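Local coordinates for protein polyketide Synthase III (PDB 4B0N) that probably transfers acyl groups as a type III polyketide synthase, in a pathway that makes phlorotannin monomers in a brown alga, at residues A266-H271 / K316-G321; G47-N52 / R141-E146; V41-A46 / Y207-P212. All blocks are in the same frame, centred on the assembly; numbering follows the deposited sequence.

Contact 1 (A266-H271 / K316-G321)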
# COMPACT_ATOMS: atom_id res chain seq x y z
N ALA A 266 -24.79 -7.34 -3.10
CA ALA A 266 -23.45 -7.83 -2.79
C ALA A 266 -22.49 -7.55 -3.95
O ALA A 266 -22.91 -7.48 -5.10
CB ALA A 266 -23.49 -9.31 -2.49
N ILE A 267 -21.21 -7.37 -3.63
CA ILE A 267 -20.19 -7.17 -4.65
C ILE A 267 -19.86 -8.52 -5.31
O ILE A 267 -19.05 -9.31 -4.80
CB ILE A 267 -18.93 -6.45 -4.11
CG1 ILE A 267 -19.33 -5.16 -3.38
CG2 ILE A 267 -17.95 -6.14 -5.24
CD1 ILE A 267 -18.23 -4.51 -2.57
N VAL A 268 -20.51 -8.78 -6.45
CA VAL A 268 -20.44 -10.06 -7.14
C VAL A 268 -19.10 -10.29 -7.86
O VAL A 268 -18.61 -11.42 -7.92
CB VAL A 268 -21.61 -10.24 -8.14
CG1 VAL A 268 -21.63 -11.64 -8.72
CG2 VAL A 268 -22.94 -9.95 -7.46
N ASP A 269 -18.53 -9.22 -8.41
CA ASP A 269 -17.26 -9.32 -9.13
C ASP A 269 -16.46 -8.02 -9.11
O ASP A 269 -16.99 -6.95 -8.83
CB ASP A 269 -17.49 -9.77 -10.58
CG ASP A 269 -16.24 -10.35 -11.23
OD1 ASP A 269 -15.43 -11.00 -10.54
OD2 ASP A 269 -16.07 -10.17 -12.46
N ASN A 270 -15.16 -8.14 -9.41
CA ASN A 270 -14.30 -6.99 -9.67
C ASN A 270 -13.58 -7.15 -11.00
O ASN A 270 -13.26 -8.26 -11.42
CB ASN A 270 -13.30 -6.77 -8.52
CG ASN A 270 -12.57 -8.04 -8.12
OD1 ASN A 270 -11.70 -8.53 -8.84
ND2 ASN A 270 -12.92 -8.57 -6.95
N HIS A 271 -13.35 -6.02 -11.68
CA HIS A 271 -12.69 -6.03 -12.98
C HIS A 271 -11.71 -4.90 -13.10
O HIS A 271 -11.93 -3.82 -12.55
CB HIS A 271 -13.73 -5.97 -14.10
CG HIS A 271 -13.18 -6.30 -15.47
ND1 HIS A 271 -12.64 -7.49 -15.76
CD2 HIS A 271 -13.12 -5.54 -16.63
CE1 HIS A 271 -12.24 -7.50 -17.05
NE2 HIS A 271 -12.54 -6.30 -17.58
N LYS A 316 -20.04 -8.64 -19.95
CA LYS A 316 -20.09 -9.85 -20.78
C LYS A 316 -19.65 -11.10 -20.02
O LYS A 316 -20.03 -12.22 -20.38
CB LYS A 316 -19.26 -9.67 -22.06
CG LYS A 316 -20.01 -8.94 -23.17
CD LYS A 316 -19.10 -8.60 -24.35
CE LYS A 316 -19.80 -7.66 -25.33
NZ LYS A 316 -18.93 -7.27 -26.47
N LYS A 317 -18.85 -10.91 -18.97
CA LYS A 317 -18.44 -12.00 -18.08
C LYS A 317 -19.63 -12.57 -17.30
O LYS A 317 -19.59 -13.71 -16.84
CB LYS A 317 -17.37 -11.51 -17.10
CG LYS A 317 -15.99 -11.27 -17.71
CD LYS A 317 -15.10 -10.43 -16.81
CE LYS A 317 -14.66 -11.19 -15.57
NZ LYS A 317 -14.07 -10.29 -14.54
N HIS A 318 -20.68 -11.76 -17.18
CA HIS A 318 -21.88 -12.13 -16.44
C HIS A 318 -23.11 -12.15 -17.31
O HIS A 318 -24.24 -12.17 -16.80
CB HIS A 318 -22.09 -11.18 -15.26
CG HIS A 318 -20.97 -11.22 -14.25
ND1 HIS A 318 -21.03 -11.97 -13.14
CD2 HIS A 318 -19.74 -10.57 -14.23
CE1 HIS A 318 -19.89 -11.81 -12.43
NE2 HIS A 318 -19.10 -10.96 -13.10
N LYS A 319 -22.90 -12.15 -18.63
CA LYS A 319 -23.98 -12.23 -19.63
C LYS A 319 -24.98 -11.07 -19.53
O LYS A 319 -26.19 -11.26 -19.66
CB LYS A 319 -24.68 -13.60 -19.55
CG LYS A 319 -23.86 -14.74 -20.13
CD LYS A 319 -23.86 -15.97 -19.24
CE LYS A 319 -22.87 -17.00 -19.78
NZ LYS A 319 -22.48 -18.01 -18.76
N LEU A 320 -24.44 -9.87 -19.32
CA LEU A 320 -25.25 -8.66 -19.15
C LEU A 320 -24.80 -7.53 -20.08
O LEU A 320 -23.66 -7.50 -20.54
CB LEU A 320 -25.21 -8.18 -17.69
CG LEU A 320 -25.57 -9.14 -16.54
CD1 LEU A 320 -25.15 -8.55 -15.20
CD2 LEU A 320 -27.04 -9.53 -16.53
N GLY A 321 -25.72 -6.60 -20.35
CA GLY A 321 -25.45 -5.43 -21.18
C GLY A 321 -25.77 -4.15 -20.44
O GLY A 321 -26.36 -4.19 -19.36

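Contact 2 (G47-N52 / R141-E146)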
# COMPACT_ATOMS: atom_id res chain seq x y z
N GLY A 47 -21.71 -2.11 6.67
CA GLY A 47 -21.82 -0.76 7.21
C GLY A 47 -20.97 0.21 6.42
O GLY A 47 -19.88 -0.14 5.96
N MET A 48 -21.48 1.43 6.26
CA MET A 48 -20.76 2.47 5.53
C MET A 48 -20.95 3.82 6.21
O MET A 48 -22.04 4.14 6.68
CB MET A 48 -21.25 2.51 4.07
CG MET A 48 -20.55 3.54 3.19
SD MET A 48 -20.73 3.19 1.43
CE MET A 48 -19.39 2.04 1.19
N ALA A 49 -19.87 4.60 6.26
CA ALA A 49 -19.93 5.96 6.79
C ALA A 49 -19.08 6.91 5.97
O ALA A 49 -17.97 6.56 5.54
CB ALA A 49 -19.50 5.98 8.26
N ILE A 50 -19.61 8.10 5.74
CA ILE A 50 -18.85 9.18 5.10
C ILE A 50 -18.43 10.21 6.15
O ILE A 50 -19.04 10.32 7.21
CB ILE A 50 -19.64 9.86 3.96
CG1 ILE A 50 -21.01 10.36 4.45
CG2 ILE A 50 -19.77 8.92 2.77
CD1 ILE A 50 -21.67 11.39 3.56
N GLY A 51 -17.38 10.96 5.84
CA GLY A 51 -16.84 11.95 6.76
C GLY A 51 -16.07 13.05 6.06
O GLY A 51 -15.55 12.86 4.96
N ASN A 52 -15.98 14.20 6.72
CA ASN A 52 -15.29 15.36 6.17
C ASN A 52 -14.51 16.13 7.22
O ASN A 52 -14.87 16.10 8.41
CB ASN A 52 -16.29 16.28 5.47
CG ASN A 52 -16.73 15.73 4.13
OD1 ASN A 52 -15.91 15.36 3.30
ND2 ASN A 52 -18.04 15.67 3.92
N ARG A 141 -15.73 4.51 13.50
CA ARG A 141 -16.67 4.26 14.60
C ARG A 141 -18.10 4.18 14.11
O ARG A 141 -18.84 3.28 14.51
CB ARG A 141 -16.56 5.34 15.68
CG ARG A 141 -15.51 5.06 16.74
CD ARG A 141 -15.76 5.90 17.98
NE ARG A 141 -14.51 6.39 18.56
CZ ARG A 141 -13.98 7.59 18.30
NH1 ARG A 141 -14.58 8.44 17.48
NH2 ARG A 141 -12.83 7.93 18.88
N ARG A 142 -18.49 5.11 13.25
CA ARG A 142 -19.83 5.14 12.68
C ARG A 142 -20.11 3.99 11.71
O ARG A 142 -21.20 3.41 11.73
CB ARG A 142 -20.13 6.49 12.03
CG ARG A 142 -20.47 7.58 13.03
CD ARG A 142 -21.06 8.81 12.37
NE ARG A 142 -20.03 9.74 11.90
CZ ARG A 142 -19.69 9.91 10.62
NH1 ARG A 142 -20.31 9.23 9.67
NH2 ARG A 142 -18.74 10.78 10.30
N ALA A 143 -19.12 3.65 10.89
CA ALA A 143 -19.24 2.55 9.93
C ALA A 143 -19.56 1.22 10.61
O ALA A 143 -20.48 0.51 10.20
CB ALA A 143 -17.97 2.42 9.10
N ILE A 144 -18.80 0.90 11.66
CA ILE A 144 -19.00 -0.31 12.46
C ILE A 144 -20.38 -0.30 13.13
O ILE A 144 -21.06 -1.33 13.16
CB ILE A 144 -17.87 -0.46 13.52
CG1 ILE A 144 -16.52 -0.70 12.83
CG2 ILE A 144 -18.18 -1.60 14.48
CD1 ILE A 144 -15.32 -0.45 13.71
N LYS A 145 -20.79 0.86 13.64
CA LYS A 145 -22.10 1.03 14.28
C LYS A 145 -23.24 0.71 13.32
O LYS A 145 -24.24 0.10 13.73
CB LYS A 145 -22.26 2.46 14.82
CG LYS A 145 -21.52 2.73 16.12
CD LYS A 145 -21.51 4.22 16.46
CE LYS A 145 -20.49 4.54 17.53
NZ LYS A 145 -20.52 5.97 17.93
N GLU A 146 -23.10 1.12 12.07
CA GLU A 146 -24.13 0.88 11.06
C GLU A 146 -24.11 -0.55 10.55
O GLU A 146 -25.10 -1.03 9.98
CB GLU A 146 -24.01 1.87 9.89
CG GLU A 146 -24.38 3.30 10.27
CD GLU A 146 -25.08 4.05 9.14
OE1 GLU A 146 -26.13 3.56 8.66
OE2 GLU A 146 -24.60 5.13 8.75

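Contact 3 (V41-A46 / Y207-P212)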
# COMPACT_ATOMS: atom_id res chain seq x y z
N VAL A 41 -20.02 -17.89 -1.14
CA VAL A 41 -19.88 -16.79 -0.19
C VAL A 41 -19.57 -15.47 -0.90
O VAL A 41 -18.53 -15.32 -1.54
CB VAL A 41 -18.86 -17.13 0.93
CG1 VAL A 41 -17.56 -17.67 0.36
CG2 VAL A 41 -18.60 -15.92 1.82
N TYR A 42 -20.49 -14.52 -0.77
CA TYR A 42 -20.39 -13.22 -1.43
C TYR A 42 -19.96 -12.13 -0.45
O TYR A 42 -20.39 -12.13 0.71
CB TYR A 42 -21.73 -12.83 -2.05
CG TYR A 42 -22.19 -13.73 -3.18
CD1 TYR A 42 -21.71 -13.55 -4.48
CD2 TYR A 42 -23.13 -14.74 -2.96
CE1 TYR A 42 -22.14 -14.36 -5.52
CE2 TYR A 42 -23.57 -15.55 -3.99
CZ TYR A 42 -23.07 -15.36 -5.27
OH TYR A 42 -23.49 -16.16 -6.30
N PRO A 43 -19.11 -11.19 -0.90
CA PRO A 43 -18.79 -10.03 -0.07
C PRO A 43 -19.89 -8.98 -0.08
O PRO A 43 -20.39 -8.62 -1.15
CB PRO A 43 -17.50 -9.49 -0.69
CG PRO A 43 -17.51 -9.96 -2.10
CD PRO A 43 -18.31 -11.23 -2.14
N VAL A 44 -20.28 -8.52 1.10
CA VAL A 44 -21.33 -7.51 1.25
C VAL A 44 -20.85 -6.37 2.15
O VAL A 44 -20.20 -6.60 3.17
CB VAL A 44 -22.62 -8.09 1.88
CG1 VAL A 44 -23.75 -7.07 1.82
CG2 VAL A 44 -23.05 -9.37 1.18
N ILE A 45 -21.17 -5.14 1.75
CA ILE A 45 -20.95 -3.97 2.60
C ILE A 45 -22.01 -3.96 3.71
O ILE A 45 -23.19 -3.70 3.46
CB ILE A 45 -20.98 -2.66 1.78
CG1 ILE A 45 -19.84 -2.65 0.75
CG2 ILE A 45 -20.89 -1.44 2.69
CD1 ILE A 45 -20.06 -1.73 -0.42
N ALA A 46 -21.57 -4.27 4.93
CA ALA A 46 -22.46 -4.35 6.09
C ALA A 46 -22.70 -2.99 6.76
O ALA A 46 -23.76 -2.75 7.34
CB ALA A 46 -21.91 -5.35 7.10
N TYR A 207 -10.24 -11.38 1.42
CA TYR A 207 -10.10 -11.86 2.79
C TYR A 207 -11.40 -12.42 3.33
O TYR A 207 -11.41 -13.44 4.03
CB TYR A 207 -9.61 -10.73 3.70
CG TYR A 207 -9.62 -11.08 5.17
CD1 TYR A 207 -8.62 -11.88 5.72
CD2 TYR A 207 -10.63 -10.62 6.01
CE1 TYR A 207 -8.63 -12.22 7.06
CE2 TYR A 207 -10.65 -10.95 7.36
CZ TYR A 207 -9.64 -11.75 7.88
OH TYR A 207 -9.64 -12.08 9.22
N VAL A 208 -12.50 -11.75 2.99
CA VAL A 208 -13.78 -12.01 3.63
C VAL A 208 -14.51 -13.23 3.04
O VAL A 208 -15.30 -13.87 3.74
CB VAL A 208 -14.64 -10.73 3.63
CG1 VAL A 208 -15.48 -10.60 2.36
CG2 VAL A 208 -15.50 -10.66 4.88
N THR A 209 -14.23 -13.55 1.78
CA THR A 209 -14.79 -14.76 1.17
C THR A 209 -13.96 -15.99 1.52
O THR A 209 -14.46 -17.11 1.50
CB THR A 209 -14.91 -14.63 -0.36
OG1 THR A 209 -13.61 -14.46 -0.93
CG2 THR A 209 -15.79 -13.44 -0.74
N ALA A 210 -12.68 -15.76 1.83
CA ALA A 210 -11.81 -16.82 2.34
C ALA A 210 -12.20 -17.18 3.77
O ALA A 210 -12.21 -18.36 4.14
CB ALA A 210 -10.35 -16.38 2.27
N ASN A 211 -12.53 -16.17 4.57
CA ASN A 211 -12.97 -16.36 5.95
C ASN A 211 -14.38 -15.79 6.14
O ASN A 211 -14.53 -14.65 6.58
CB ASN A 211 -11.99 -15.69 6.94
CG ASN A 211 -10.54 -16.02 6.64
OD1 ASN A 211 -10.00 -15.63 5.61
ND2 ASN A 211 -9.89 -16.72 7.57
N PRO A 212 -15.42 -16.59 5.82
CA PRO A 212 -16.82 -16.14 5.84
C PRO A 212 -17.27 -15.42 7.13
O PRO A 212 -17.75 -14.29 7.06
CB PRO A 212 -17.61 -17.43 5.64
CG PRO A 212 -16.69 -18.31 4.88
CD PRO A 212 -15.32 -18.01 5.41

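Contact 1 (A266-H271 / K316-G321)
A single carboxylate oxygen, OD2 of Asp-269, receives donors from two consecutive residues, Lys-317 and His-318, in the loop that leaves helix 299-316. The lysine forms a salt bridge, NZ lying 2.9 Å from Asp-269 OD2 on the syn lone pair. His-318 arrives differently: its NE2 stands 3.2 Å from the same OD2 with a nearly straight N-H...O angle of 171°. The oxygen lies close to the imidazole plane, yet the donor comes from above the carboxylate plane, 47° out of it. Two donors meeting one oxygen from different directions would probably restrict the carboxylate's rotation.

A bend at chi3 (71°) in the otherwise extended Lys-317 chain turns NZ toward Asp-269 and His-271, where it also makes a weak 3.4 Å bond to ND1 of His-271. Val-268 CG1 packs 4.1 Å from CE1 of His-318. His-318 also touches Leu-410 on the adjoining strand, and His-271 packs on Ser-183 of the second subunit.

Lys-319, at positive phi, is the C-prime residue of a Schellman motif. The arrangement is a Schellman-capped helix end tied by a His-carboxylate bond and a salt bridge to strand 265-274, outermost in its four-stranded sheet.

Contact 2 (G47-N52 / R141-E146)
The guanidinium of Arg-142 turns its edge to the strand: Ile-50 O sits in its plane, Gly-51 CA lies near the same plane, and Ala-49 CB approaches obliquely, 3.6 Å from NH1. Both terminal nitrogens grip the one carbonyl end-on, NH1 at 3.0 Å and NH2 at 3.1 Å from Ile-50 O, with N-H...O angles of 153° and 143°. Sharing one acceptor probably explains why neither bond is straight. The guanidinium owes its direction to a bend at chi3 (-86°), while NH2 also forms a salt bridge with Asp-138. Exchanging Arg-142 for a leucine would probably leave Ile-50 O without both of these donors and the Asp-138 carboxylate without its charged mate.

This is helix-on-sheet packing in the N-terminal half of a thiolase fold: the end of helix 121-146 packs on edge strand 42-51, segments 141-146 and 47-51 running roughly antiparallel with axes 5.8 Å apart at closest approach. Strand alternation divides the side chains between two layers. Ala-49 points toward the helix, its CB 4.0 Å from Ala-143 CB, whereas Met-48 and Ile-50 point away, Met-48 touching helix 369-385 and Ile-50 both that helix and helix 353-362. Having no side chain, Gly-47 lets the helix backbone come close, its CA making a CA-H...O contact of 3.5 Å with Ala-143 O. Ala-143 also touches Ala-249 and Val-251 on the neighbouring strand 245-255.

Contact 3 (V41-A46 / Y207-P212)
Val-41 and Thr-209 give up the most surface here, with Pro-43 next, and together they seat the start of strand 42-51 against the C-terminal turn of helix 196-210. Val-41 lays both methyls against Thr-209. CG1, placed by chi1 (49°) between its own backbone N and carbonyl carbon, comes 3.4 Å from Thr-209 O and 4.1 Å from Thr-209 CB. CG2 meets Thr-209 CA and also the ring of Pro-212, whose CB is 4.2 Å from it; Pro-212 thereby continues the apolar surface beyond the last helical turn.

Thr-209 answers with its methyl. CG2 lies 3.4 Å from Val-41 O and 3.6 Å from Pro-43 CD, so that it touches both the carbonyl and the proline ring. Its hydroxyl serves the helix instead: OG1 bonds to Asn-205 O, one turn back, which leaves the apolar branch to meet the strand. Pro-43 lies across two successive helix residues, since its CB also packs 3.8 Å from Val-208 CG1.

The same helix reaches into the subunit interface, where Thr-209 packs on Ala-210 of the second subunit. On the strand, Tyr-42 points away from the helix and packs on Ala-266.

No hydrogen bond crosses between 41-46 and 207-212. Methyls and proline ring atoms meet one another or backbone carbonyl oxygens, which implies that the fit rests on shape and burial of apolar surface, without any directional polar link.

Strand 42-51 is the common element. Contact 3 uses its beginning and contact 2 its continuation, with centres about 18 Å apart, so one edge strand meets helix 196-210 first and helix 121-146 further along. Contact 1 uses strand 265-274 of the second sheet, its centre about 17 Å from that of contact 3. The two touch where edge strands meet: Ile-267 N lies 2.9 Å from Pro-43 O, a probable hydrogen bond joining the two sheets, and Ala-266 packs beside it. Contacts 1 and 2 do not touch, their nearest atoms being about 8 Å apart. None of the three contacts includes a malonic acid pocket residue, and 41-46 and 47-52 contribute none to the arachidonic acid pocket.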